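Local structure of proteasome assembly chaperone family protein (Pyrococcus furiosus DSM 3638, 3WZ2) at residues A117-W131 with S174-P186. The protein probably acts on the proteasome as an activator or assembly factor, being an archaeal homolog of proteasome-assembly chaperones. Residues are numbered along the deposited sequence; the frame is centred on the assembly and turned at random.
Sequences AGMGIGFFKDTFEVW and SYVLLGETFGDRP
Phe128 turns its edge toward the face of Phe182, the planes 65° apart and the centroids 5.1 Å apart, and takes Thr181 CA over its own face in a CH-pi contact. The flat face of Phe182 suits that edge, while Phe124 CD1 meets its rim at CE2, completing an aromatic cluster. Between the strands, Ala117 CB rests on Val176 CG1 at 3.9 Å. Gly120 and Gly183 suit their close approach, CA to CA 3.9 Å: a side chain on Gly120 would be tight, and the backbone angles of Gly183 (phi 122°) by themselves call for glycine.

The buried Glu180 points its carboxylate into the 121-129 loop, its chain extended beyond CG (chi2 -178°), and three N-H donors satisfy the two oxygens. Glu180 OE1 is gripped twice, by Lys125 NZ in a salt bridge of 2.7 Å on its syn side and by Glu129 N at 2.8 Å from above the carboxylate plane. Glu180 OE2 takes the indole N-H of Trp131, NE1 to OE2 2.8 Å, almost straight and in the ring plane. A glutamine in place of Glu180 would probably leave Lys125 without its countercharge and weaken the hold on the loop. A water bridges Glu129 O and Glu180 O.

Strand 174-181 pairs in parallel with 112-120 (Met119 N to Gly179 O) and antiparallel with 130-134 (Trp131 and Leu178 bonded both ways), and the Glu180 carboxylate ties down the loop joining those neighbours, within the mixed beta-sheet of a PAC2-family alpha/beta fold.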
# COMPACT_ATOMS: atom_id res chain seq x y z
N ALA B 117 11.23 18.14 24.09
CA ALA B 117 9.85 17.98 23.62
C ALA B 117 8.96 19.05 24.21
O ALA B 117 9.37 19.77 25.14
CB ALA B 117 9.33 16.61 24.01
N GLY B 118 7.72 19.08 23.73
CA GLY B 118 6.67 19.93 24.27
C GLY B 118 5.59 19.12 24.96
O GLY B 118 5.48 17.95 24.76
N MET B 119 4.84 19.75 25.86
CA MET B 119 3.71 19.09 26.52
C MET B 119 2.54 20.04 26.44
O MET B 119 2.59 21.15 27.00
CB MET B 119 4.03 18.83 27.98
CG MET B 119 2.94 18.16 28.80
SD MET B 119 3.32 18.32 30.58
CE MET B 119 1.84 17.62 31.32
N GLY B 120 1.54 19.63 25.67
CA GLY B 120 0.41 20.45 25.37
C GLY B 120 -0.46 20.51 26.59
O GLY B 120 -0.88 19.48 27.10
N ILE B 121 -0.70 21.71 27.09
CA ILE B 121 -1.50 21.92 28.31
C ILE B 121 -2.97 22.13 27.96
O ILE B 121 -3.85 21.78 28.75
CB ILE B 121 -0.97 23.17 29.06
CG1 ILE B 121 0.42 22.88 29.57
CG2 ILE B 121 -1.82 23.57 30.23
CD1 ILE B 121 0.49 21.60 30.36
N GLY B 122 -3.22 22.73 26.80
CA GLY B 122 -4.58 22.98 26.34
C GLY B 122 -5.17 24.32 26.81
O GLY B 122 -6.31 24.62 26.49
N PHE B 123 -4.39 25.12 27.53
CA PHE B 123 -4.79 26.48 27.90
C PHE B 123 -3.55 27.32 28.22
O PHE B 123 -2.42 26.81 28.32
CB PHE B 123 -5.76 26.48 29.11
CG PHE B 123 -5.23 25.76 30.33
CD1 PHE B 123 -4.41 26.41 31.25
CD2 PHE B 123 -5.55 24.42 30.55
CE1 PHE B 123 -3.91 25.74 32.36
CE2 PHE B 123 -5.06 23.75 31.67
CZ PHE B 123 -4.23 24.41 32.58
N PHE B 124 -3.77 28.62 28.36
CA PHE B 124 -2.71 29.57 28.68
C PHE B 124 -2.35 29.49 30.16
O PHE B 124 -3.22 29.37 31.00
CB PHE B 124 -3.15 31.00 28.29
CG PHE B 124 -2.15 32.07 28.64
CD1 PHE B 124 -1.22 32.50 27.74
CD2 PHE B 124 -2.15 32.61 29.90
CE1 PHE B 124 -0.31 33.50 28.08
CE2 PHE B 124 -1.24 33.60 30.25
CZ PHE B 124 -0.31 34.05 29.33
N LYS B 125 -1.06 29.59 30.48
CA LYS B 125 -0.58 29.87 31.84
C LYS B 125 0.33 31.07 31.81
O LYS B 125 1.03 31.30 30.84
CB LYS B 125 0.19 28.68 32.39
CG LYS B 125 -0.64 27.38 32.44
CD LYS B 125 0.14 26.12 32.84
CE LYS B 125 0.84 26.25 34.18
NZ LYS B 125 1.49 24.97 34.56
N ASP B 126 0.34 31.83 32.91
CA ASP B 126 1.27 32.94 33.03
C ASP B 126 2.69 32.47 33.08
O ASP B 126 3.56 33.13 32.55
CB ASP B 126 0.91 33.80 34.25
CG ASP B 126 -0.48 34.46 34.08
OD1 ASP B 126 -0.57 35.35 33.22
OD2 ASP B 126 -1.47 34.03 34.75
N THR B 127 2.92 31.33 33.73
CA THR B 127 4.23 30.70 33.78
C THR B 127 4.07 29.23 33.39
O THR B 127 3.62 28.38 34.17
CB THR B 127 4.87 30.87 35.19
OG1 THR B 127 4.85 32.26 35.55
CG2 THR B 127 6.32 30.37 35.23
N PHE B 128 4.46 28.96 32.17
CA PHE B 128 4.66 27.60 31.70
C PHE B 128 5.90 26.98 32.32
O PHE B 128 6.98 27.58 32.30
CB PHE B 128 4.79 27.61 30.16
CG PHE B 128 3.48 27.81 29.44
CD1 PHE B 128 2.50 26.81 29.44
CD2 PHE B 128 3.22 29.00 28.76
CE1 PHE B 128 1.30 26.99 28.74
CE2 PHE B 128 2.02 29.18 28.09
CZ PHE B 128 1.06 28.17 28.08
N GLU B 129 5.77 25.75 32.80
CA GLU B 129 6.87 25.07 33.47
C GLU B 129 7.60 24.06 32.50
O GLU B 129 7.23 23.89 31.33
CB GLU B 129 6.34 24.33 34.70
CG GLU B 129 5.65 25.19 35.78
CD GLU B 129 6.57 26.11 36.62
OE1 GLU B 129 7.75 26.36 36.28
OE2 GLU B 129 6.05 26.65 37.63
N VAL B 130 8.65 23.43 33.01
CA VAL B 130 9.37 22.35 32.31
C VAL B 130 9.41 21.10 33.18
O VAL B 130 9.77 21.16 34.33
CB VAL B 130 10.83 22.76 31.99
CG1 VAL B 130 11.59 21.62 31.27
CG2 VAL B 130 10.84 24.01 31.15
N TRP B 131 8.98 19.98 32.61
CA TRP B 131 9.02 18.71 33.30
C TRP B 131 10.14 17.86 32.75
O TRP B 131 10.67 18.13 31.69
CB TRP B 131 7.69 17.96 33.14
CG TRP B 131 6.49 18.64 33.70
CD1 TRP B 131 5.83 19.68 33.15
CD2 TRP B 131 5.77 18.30 34.89
NE1 TRP B 131 4.74 20.02 33.91
CE2 TRP B 131 4.67 19.18 34.99
CE3 TRP B 131 5.91 17.30 35.85
CZ2 TRP B 131 3.75 19.13 36.04
CZ3 TRP B 131 4.99 17.24 36.91
CH2 TRP B 131 3.93 18.15 37.00
N SER B 174 18.96 7.95 29.45
CA SER B 174 18.03 8.68 28.58
C SER B 174 17.14 9.61 29.41
O SER B 174 16.82 9.33 30.59
CB SER B 174 17.23 7.76 27.65
OG SER B 174 16.24 7.02 28.32
N TYR B 175 16.81 10.74 28.79
CA TYR B 175 15.99 11.76 29.39
C TYR B 175 15.11 12.42 28.35
O TYR B 175 15.49 12.50 27.18
CB TYR B 175 16.83 12.87 30.02
CG TYR B 175 18.08 12.44 30.76
CD1 TYR B 175 19.15 11.93 30.09
CD2 TYR B 175 18.20 12.58 32.16
CE1 TYR B 175 20.30 11.56 30.75
CE2 TYR B 175 19.38 12.21 32.83
CZ TYR B 175 20.42 11.72 32.10
OH TYR B 175 21.57 11.35 32.73
N VAL B 176 13.94 12.89 28.78
CA VAL B 176 13.19 13.87 28.02
C VAL B 176 12.92 15.12 28.91
O VAL B 176 12.52 14.99 30.05
CB VAL B 176 11.85 13.30 27.53
CG1 VAL B 176 11.14 14.26 26.59
CG2 VAL B 176 12.05 11.95 26.83
N LEU B 177 13.16 16.29 28.35
CA LEU B 177 12.73 17.55 28.95
C LEU B 177 11.50 18.03 28.20
O LEU B 177 11.52 18.09 26.96
CB LEU B 177 13.83 18.58 28.83
CG LEU B 177 15.17 18.20 29.47
CD1 LEU B 177 16.20 19.28 29.18
CD2 LEU B 177 14.99 18.04 30.95
N LEU B 178 10.41 18.31 28.94
CA LEU B 178 9.16 18.71 28.35
C LEU B 178 8.75 20.11 28.75
O LEU B 178 8.43 20.36 29.92
CB LEU B 178 8.07 17.75 28.76
CG LEU B 178 8.30 16.31 28.31
CD1 LEU B 178 8.63 15.45 29.50
CD2 LEU B 178 7.09 15.78 27.64
N GLY B 179 8.74 21.00 27.78
CA GLY B 179 8.24 22.36 27.99
C GLY B 179 6.76 22.37 27.85
O GLY B 179 6.23 22.10 26.76
N GLU B 180 6.08 22.68 28.93
CA GLU B 180 4.66 23.03 28.86
C GLU B 180 4.41 24.11 27.85
O GLU B 180 5.20 25.07 27.69
CB GLU B 180 4.11 23.50 30.21
CG GLU B 180 4.06 22.43 31.27
CD GLU B 180 3.45 22.94 32.58
OE1 GLU B 180 3.41 24.18 32.76
OE2 GLU B 180 3.00 22.12 33.42
N THR B 181 3.33 23.94 27.10
CA THR B 181 2.99 24.87 26.01
C THR B 181 1.48 24.75 25.76
O THR B 181 0.81 23.81 26.25
CB THR B 181 3.83 24.59 24.75
OG1 THR B 181 3.59 25.60 23.75
CG2 THR B 181 3.53 23.22 24.15
N PHE B 182 0.94 25.68 24.99
CA PHE B 182 -0.49 25.70 24.67
C PHE B 182 -0.90 24.35 24.10
O PHE B 182 -1.84 23.71 24.57
CB PHE B 182 -0.79 26.78 23.64
CG PHE B 182 -0.32 28.15 24.04
CD1 PHE B 182 0.97 28.61 23.70
CD2 PHE B 182 -1.16 29.00 24.74
CE1 PHE B 182 1.40 29.88 24.06
CE2 PHE B 182 -0.73 30.27 25.10
CZ PHE B 182 0.54 30.72 24.76
N GLY B 183 -0.20 23.94 23.06
CA GLY B 183 -0.53 22.69 22.38
C GLY B 183 -0.83 22.84 20.90
O GLY B 183 -0.93 21.86 20.19
N ASP B 184 -0.96 24.07 20.43
CA ASP B 184 -1.53 24.26 19.10
C ASP B 184 -0.97 25.47 18.40
O ASP B 184 -1.56 26.00 17.46
CB ASP B 184 -3.07 24.22 19.15
CG ASP B 184 -3.70 25.09 20.25
OD1 ASP B 184 -4.93 24.99 20.39
OD2 ASP B 184 -3.00 25.84 20.95
N ARG B 185 0.24 25.84 18.80
CA ARG B 185 0.97 26.86 18.08
C ARG B 185 2.46 26.70 18.29
O ARG B 185 2.89 26.16 19.31
CB ARG B 185 0.49 28.28 18.48
CG ARG B 185 0.86 28.77 19.88
CD ARG B 185 -0.09 29.81 20.54
NE ARG B 185 -1.24 30.25 19.73
CZ ARG B 185 -1.26 31.25 18.84
NH1 ARG B 185 -0.21 32.00 18.63
NH2 ARG B 185 -2.39 31.51 18.19
N PRO B 186 3.28 27.21 17.37
CA PRO B 186 4.70 27.29 17.67
C PRO B 186 4.97 28.10 18.90
O PRO B 186 4.39 29.18 19.09
CB PRO B 186 5.31 27.98 16.44
CG PRO B 186 4.22 28.03 15.41
CD PRO B 186 2.93 28.00 16.17
O HOH W 1 7.55 25.50 29.15